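Local coordinates for multisubunit Na+/H+ antiporter, B subunit (Anoxybacillus flavithermus, PDB 6Z16), which is the B subunit of a membrane-embedded Mrp antiporter complex that probably exchanges sodium ions for protons across the cell membrane, at residues Asp90-His102 against His108-Gly120. Sequence-based numbering, arbitrary orientation.
Sequences DRPFLTHAYKYVH and HTSLHTAVLFDLG
L94 CD2 meets F117 CD1 at 4.2 Å, the first touch between the loop that follows helix 68-88 and the start of helix 114-137. The imidazole of H96 lies over the turn into that helix: A114 CA sits above one face, a CH-π contact 4.2 Å from the ring centroid, while L94 CB lies over the opposite face. T82 of helix 68-88 and V786 of a neighbouring subunit also pack on H96. At A97 the carbonyl oxygen takes the hydroxyl of T113 in its own plane (OG1 to O, 2.9 Å) and a weak bond from T113 N, so that two donors of one residue meet on this oxygen. Y98 turns one ring face to H112, whose edge points at it in a T-shaped pair with planes at 89°. With CG anti to the backbone N (chi1 -164°), the H112 ring reaches the tyrosine through CD2 and takes a weak capping bond on ND1 from A114 N. These residues belong to an antiparallel β-hairpin, strands 98-101 and 109-112, whose second strand runs into helix 114-137, most of it within a predicted transmembrane span in this MnhB-family subunit. Its hydrogen-bonded pairs are K99 with L111 and V101 with T109; K99 N donates to L111 O at 2.9 Å. K99 CB packs on T113 CG2 at 3.6 Å. On the same face as Y98 and H112, Y100 brings CE1 to 3.6 Å from S110 CB. V101, poorly ordered, is on the face of K99, its CG2 3.8 Å from L111 CD2. Beyond it the side chains of H102 and H108, both poorly ordered, run side by side, and H108 CE1 lies over one face of the H102 ring, the planes inclined at 40°.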
loop_
_atom_site.group_PDB
_atom_site.type_symbol
_atom_site.label_atom_id
_atom_site.label_comp_id
_atom_site.label_asym_id
_atom_site.label_seq_id
_atom_site.Cartn_x
_atom_site.Cartn_y
_atom_site.Cartn_z
ATOM N N ASP B 90 -25.359 -36.679 3.065
ATOM C CA ASP B 90 -26.039 -37.519 2.058
ATOM C C ASP B 90 -25.255 -37.643 0.749
ATOM O O ASP B 90 -25.833 -37.685 -0.339
ATOM C CB ASP B 90 -27.462 -37.023 1.775
ATOM C CG ASP B 90 -28.430 -37.369 2.882
ATOM O OD1 ASP B 90 -28.229 -38.415 3.534
ATOM O OD2 ASP B 90 -29.390 -36.600 3.099
ATOM N N ARG B 91 -23.936 -37.703 0.847
ATOM C CA ARG B 91 -23.052 -37.794 -0.303
ATOM C C ARG B 91 -22.020 -38.881 -0.059
ATOM O O ARG B 91 -21.748 -39.240 1.090
ATOM C CB ARG B 91 -22.349 -36.453 -0.573
ATOM C CG ARG B 91 -23.277 -35.350 -1.019
ATOM C CD ARG B 91 -23.894 -35.682 -2.360
ATOM N NE ARG B 91 -24.742 -34.600 -2.842
ATOM C CZ ARG B 91 -26.032 -34.484 -2.548
ATOM N NH1 ARG B 91 -26.617 -35.380 -1.766
ATOM N NH2 ARG B 91 -26.733 -33.467 -3.027
ATOM N N PRO B 92 -21.441 -39.441 -1.118
ATOM C CA PRO B 92 -20.346 -40.398 -0.938
ATOM C C PRO B 92 -19.079 -39.728 -0.426
ATOM O O PRO B 92 -18.964 -38.506 -0.336
ATOM C CB PRO B 92 -20.144 -40.966 -2.341
ATOM C CG PRO B 92 -21.426 -40.755 -3.025
ATOM C CD PRO B 92 -21.959 -39.474 -2.497
ATOM N N PHE B 93 -18.113 -40.576 -0.097
ATOM C CA PHE B 93 -16.860 -40.165 0.525
ATOM C C PHE B 93 -16.010 -39.365 -0.454
ATOM O O PHE B 93 -15.742 -39.840 -1.554
ATOM C CB PHE B 93 -16.127 -41.426 0.971
ATOM C CG PHE B 93 -14.846 -41.194 1.701
ATOM C CD1 PHE B 93 -14.846 -40.856 3.036
ATOM C CD2 PHE B 93 -13.638 -41.372 1.062
ATOM C CE1 PHE B 93 -13.667 -40.678 3.717
ATOM C CE2 PHE B 93 -12.454 -41.187 1.735
ATOM C CZ PHE B 93 -12.467 -40.836 3.063
ATOM N N LEU B 94 -15.564 -38.171 -0.043
ATOM C CA LEU B 94 -14.795 -37.213 -0.858
ATOM C C LEU B 94 -15.584 -36.766 -2.095
ATOM O O LEU B 94 -15.226 -37.052 -3.234
ATOM C CB LEU B 94 -13.426 -37.772 -1.279
ATOM C CG LEU B 94 -12.321 -38.081 -0.282
ATOM C CD1 LEU B 94 -11.264 -38.907 -0.955
ATOM C CD2 LEU B 94 -11.703 -36.802 0.198
ATOM N N THR B 95 -16.675 -36.043 -1.835
ATOM C CA THR B 95 -17.512 -35.474 -2.889
ATOM C C THR B 95 -17.051 -34.079 -3.314
ATOM O O THR B 95 -17.181 -33.728 -4.496
ATOM C CB THR B 95 -18.971 -35.459 -2.422
ATOM O OG1 THR B 95 -19.343 -36.786 -2.045
ATOM C CG2 THR B 95 -19.925 -35.024 -3.516
ATOM N N HIS B 96 -16.467 -33.308 -2.388
ATOM C CA HIS B 96 -15.752 -32.051 -2.657
ATOM C C HIS B 96 -16.654 -30.976 -3.275
ATOM O O HIS B 96 -16.542 -30.624 -4.447
ATOM C CB HIS B 96 -14.511 -32.285 -3.527
ATOM C CG HIS B 96 -13.372 -32.922 -2.798
ATOM N ND1 HIS B 96 -12.272 -33.437 -3.443
ATOM C CD2 HIS B 96 -13.153 -33.104 -1.475
ATOM C CE1 HIS B 96 -11.428 -33.922 -2.551
ATOM N NE2 HIS B 96 -11.938 -33.732 -1.350
ATOM N N ALA B 97 -17.571 -30.479 -2.450
ATOM C CA ALA B 97 -18.290 -29.249 -2.752
ATOM C C ALA B 97 -17.537 -28.055 -2.157
ATOM O O ALA B 97 -16.420 -28.191 -1.656
ATOM C CB ALA B 97 -19.724 -29.333 -2.239
ATOM N N TYR B 98 -18.140 -26.867 -2.201
ATOM C CA TYR B 98 -17.488 -25.665 -1.700
ATOM C C TYR B 98 -17.705 -25.509 -0.199
ATOM O O TYR B 98 -18.558 -26.161 0.405
ATOM C CB TYR B 98 -18.006 -24.425 -2.419
ATOM C CG TYR B 98 -17.604 -24.339 -3.865
ATOM C CD1 TYR B 98 -16.350 -23.862 -4.229
ATOM C CD2 TYR B 98 -18.475 -24.731 -4.868
ATOM C CE1 TYR B 98 -15.977 -23.780 -5.553
ATOM C CE2 TYR B 98 -18.113 -24.654 -6.195
ATOM C CZ TYR B 98 -16.865 -24.179 -6.531
ATOM O OH TYR B 98 -16.507 -24.102 -7.854
ATOM N N LYS B 99 -16.928 -24.611 0.404
ATOM C CA LYS B 99 -16.988 -24.414 1.846
ATOM C C LYS B 99 -16.572 -22.994 2.190
ATOM O O LYS B 99 -15.583 -22.485 1.652
ATOM C CB LYS B 99 -16.089 -25.418 2.566
ATOM C CG LYS B 99 -16.180 -25.416 4.078
ATOM C CD LYS B 99 -15.319 -26.526 4.663
ATOM C CE LYS B 99 -15.495 -26.649 6.167
ATOM N NZ LYS B 99 -14.948 -25.476 6.904
ATOM N N TYR B 100 -17.334 -22.368 3.083
ATOM C CA TYR B 100 -17.040 -21.033 3.583
ATOM C C TYR B 100 -16.230 -21.134 4.865
ATOM O O TYR B 100 -16.602 -21.874 5.780
ATOM C CB TYR B 100 -18.331 -20.266 3.864
ATOM C CG TYR B 100 -19.143 -19.922 2.643
ATOM C CD1 TYR B 100 -18.885 -18.768 1.919
ATOM C CD2 TYR B 100 -20.165 -20.757 2.211
ATOM C CE1 TYR B 100 -19.629 -18.448 0.803
ATOM C CE2 TYR B 100 -20.911 -20.449 1.095
ATOM C CZ TYR B 100 -20.637 -19.294 0.394
ATOM O OH TYR B 100 -21.379 -18.981 -0.719
ATOM N N VAL B 101 -15.131 -20.394 4.933
ATOM C CA VAL B 101 -14.395 -20.214 6.179
ATOM C C VAL B 101 -14.424 -18.733 6.548
ATOM O O VAL B 101 -13.986 -17.870 5.775
ATOM C CB VAL B 101 -12.964 -20.782 6.103
ATOM C CG1 VAL B 101 -13.009 -22.298 6.159
ATOM C CG2 VAL B 101 -12.247 -20.375 4.824
ATOM N N HIS B 102 -15.011 -18.440 7.707
ATOM C CA HIS B 102 -14.944 -17.126 8.342
ATOM C C HIS B 102 -14.500 -17.391 9.782
ATOM O O HIS B 102 -15.300 -17.528 10.711
ATOM C CB HIS B 102 -16.282 -16.355 8.211
ATOM C CG HIS B 102 -17.484 -17.087 8.727
ATOM N ND1 HIS B 102 -18.088 -18.114 8.032
ATOM C CD2 HIS B 102 -18.212 -16.918 9.857
ATOM C CE1 HIS B 102 -19.122 -18.561 8.722
ATOM N NE2 HIS B 102 -19.220 -17.852 9.833
ATOM N N HIS B 108 -16.151 -14.986 5.090
ATOM C CA HIS B 108 -16.807 -15.920 4.170
ATOM C C HIS B 108 -15.938 -16.218 2.945
ATOM O O HIS B 108 -16.336 -16.011 1.797
ATOM C CB HIS B 108 -18.193 -15.410 3.756
ATOM C CG HIS B 108 -19.167 -15.321 4.889
ATOM N ND1 HIS B 108 -19.716 -16.436 5.486
ATOM C CD2 HIS B 108 -19.706 -14.252 5.521
ATOM C CE1 HIS B 108 -20.543 -16.057 6.443
ATOM N NE2 HIS B 108 -20.557 -14.737 6.485
ATOM N N THR B 109 -14.726 -16.699 3.213
ATOM C CA THR B 109 -13.827 -17.139 2.153
ATOM C C THR B 109 -14.353 -18.459 1.605
ATOM O O THR B 109 -14.334 -19.477 2.303
ATOM C CB THR B 109 -12.404 -17.286 2.680
ATOM O OG1 THR B 109 -11.965 -16.035 3.220
ATOM C CG2 THR B 109 -11.460 -17.695 1.561
ATOM N N SER B 110 -14.850 -18.435 0.371
ATOM C CA SER B 110 -15.475 -19.600 -0.248
ATOM C C SER B 110 -14.433 -20.325 -1.083
ATOM O O SER B 110 -14.023 -19.831 -2.138
ATOM C CB SER B 110 -16.656 -19.182 -1.115
ATOM O OG SER B 110 -16.206 -18.447 -2.239
ATOM N N LEU B 111 -14.013 -21.496 -0.624
ATOM C CA LEU B 111 -12.995 -22.263 -1.320
ATOM C C LEU B 111 -13.498 -23.665 -1.632
ATOM O O LEU B 111 -14.361 -24.207 -0.936
ATOM C CB LEU B 111 -11.693 -22.313 -0.503
ATOM C CG LEU B 111 -11.699 -22.807 0.945
ATOM C CD1 LEU B 111 -11.460 -24.305 1.068
ATOM C CD2 LEU B 111 -10.677 -22.035 1.769
ATOM N N HIS B 112 -12.938 -24.242 -2.687
ATOM C CA HIS B 112 -13.205 -25.622 -3.049
ATOM C C HIS B 112 -12.416 -26.526 -2.112
ATOM O O HIS B 112 -11.256 -26.252 -1.808
ATOM C CB HIS B 112 -12.805 -25.849 -4.504
ATOM C CG HIS B 112 -13.363 -27.093 -5.111
ATOM N ND1 HIS B 112 -12.749 -28.320 -4.993
ATOM C CD2 HIS B 112 -14.465 -27.295 -5.870
ATOM C CE1 HIS B 112 -13.457 -29.226 -5.641
ATOM N NE2 HIS B 112 -14.504 -28.630 -6.181
ATOM N N THR B 113 -13.049 -27.599 -1.635
ATOM C CA THR B 113 -12.443 -28.385 -0.564
ATOM C C THR B 113 -11.386 -29.372 -1.034
ATOM O O THR B 113 -10.856 -30.116 -0.203
ATOM C CB THR B 113 -13.506 -29.146 0.224
ATOM O OG1 THR B 113 -14.276 -29.948 -0.668
ATOM C CG2 THR B 113 -14.406 -28.203 0.946
ATOM N N ALA B 114 -11.058 -29.404 -2.323
ATOM C CA ALA B 114 -9.894 -30.162 -2.762
ATOM C C ALA B 114 -8.591 -29.498 -2.334
ATOM O O ALA B 114 -7.550 -30.164 -2.276
ATOM C CB ALA B 114 -9.934 -30.340 -4.277
ATOM N N VAL B 115 -8.640 -28.207 -2.001
ATOM C CA VAL B 115 -7.453 -27.483 -1.577
ATOM C C VAL B 115 -7.041 -27.894 -0.167
ATOM O O VAL B 115 -5.849 -27.954 0.142
ATOM C CB VAL B 115 -7.720 -25.973 -1.710
ATOM C CG1 VAL B 115 -6.505 -25.142 -1.324
ATOM C CG2 VAL B 115 -8.156 -25.657 -3.131
ATOM N N LEU B 116 -7.996 -28.231 0.705
ATOM C CA LEU B 116 -7.611 -28.753 2.016
ATOM C C LEU B 116 -7.085 -30.180 1.929
ATOM O O LEU B 116 -6.253 -30.585 2.754
ATOM C CB LEU B 116 -8.773 -28.669 3.003
ATOM C CG LEU B 116 -8.783 -27.434 3.913
ATOM C CD1 LEU B 116 -9.054 -26.160 3.160
ATOM C CD2 LEU B 116 -9.778 -27.610 5.052
ATOM N N PHE B 117 -7.535 -30.940 0.930
ATOM C CA PHE B 117 -6.929 -32.236 0.647
ATOM C C PHE B 117 -5.471 -32.062 0.231
ATOM O O PHE B 117 -4.573 -32.746 0.749
ATOM C CB PHE B 117 -7.736 -32.940 -0.440
ATOM C CG PHE B 117 -7.325 -34.354 -0.684
ATOM C CD1 PHE B 117 -7.740 -35.363 0.163
ATOM C CD2 PHE B 117 -6.523 -34.677 -1.758
ATOM C CE1 PHE B 117 -7.364 -36.667 -0.060
ATOM C CE2 PHE B 117 -6.140 -35.978 -1.985
ATOM C CZ PHE B 117 -6.564 -36.974 -1.133
ATOM N N ASP B 118 -5.218 -31.107 -0.678
ATOM C CA ASP B 118 -3.855 -30.687 -1.006
ATOM C C ASP B 118 -3.076 -30.197 0.205
ATOM O O ASP B 118 -1.858 -30.369 0.263
ATOM C CB ASP B 118 -3.882 -29.580 -2.059
ATOM C CG ASP B 118 -3.975 -30.112 -3.462
ATOM O OD1 ASP B 118 -3.406 -31.192 -3.708
ATOM O OD2 ASP B 118 -4.592 -29.448 -4.325
ATOM N N LEU B 119 -3.748 -29.570 1.165
ATOM C CA LEU B 119 -3.053 -29.065 2.340
ATOM C C LEU B 119 -2.614 -30.208 3.240
ATOM O O LEU B 119 -1.530 -30.161 3.838
ATOM C CB LEU B 119 -3.954 -28.084 3.079
ATOM C CG LEU B 119 -3.358 -27.295 4.236
ATOM C CD1 LEU B 119 -2.219 -26.439 3.752
ATOM C CD2 LEU B 119 -4.419 -26.433 4.859
ATOM N N GLY B 120 -3.431 -31.259 3.316
ATOM C CA GLY B 120 -2.999 -32.478 3.986
ATOM C C GLY B 120 -1.814 -33.134 3.301
ATOM O O GLY B 120 -0.876 -33.593 3.969
#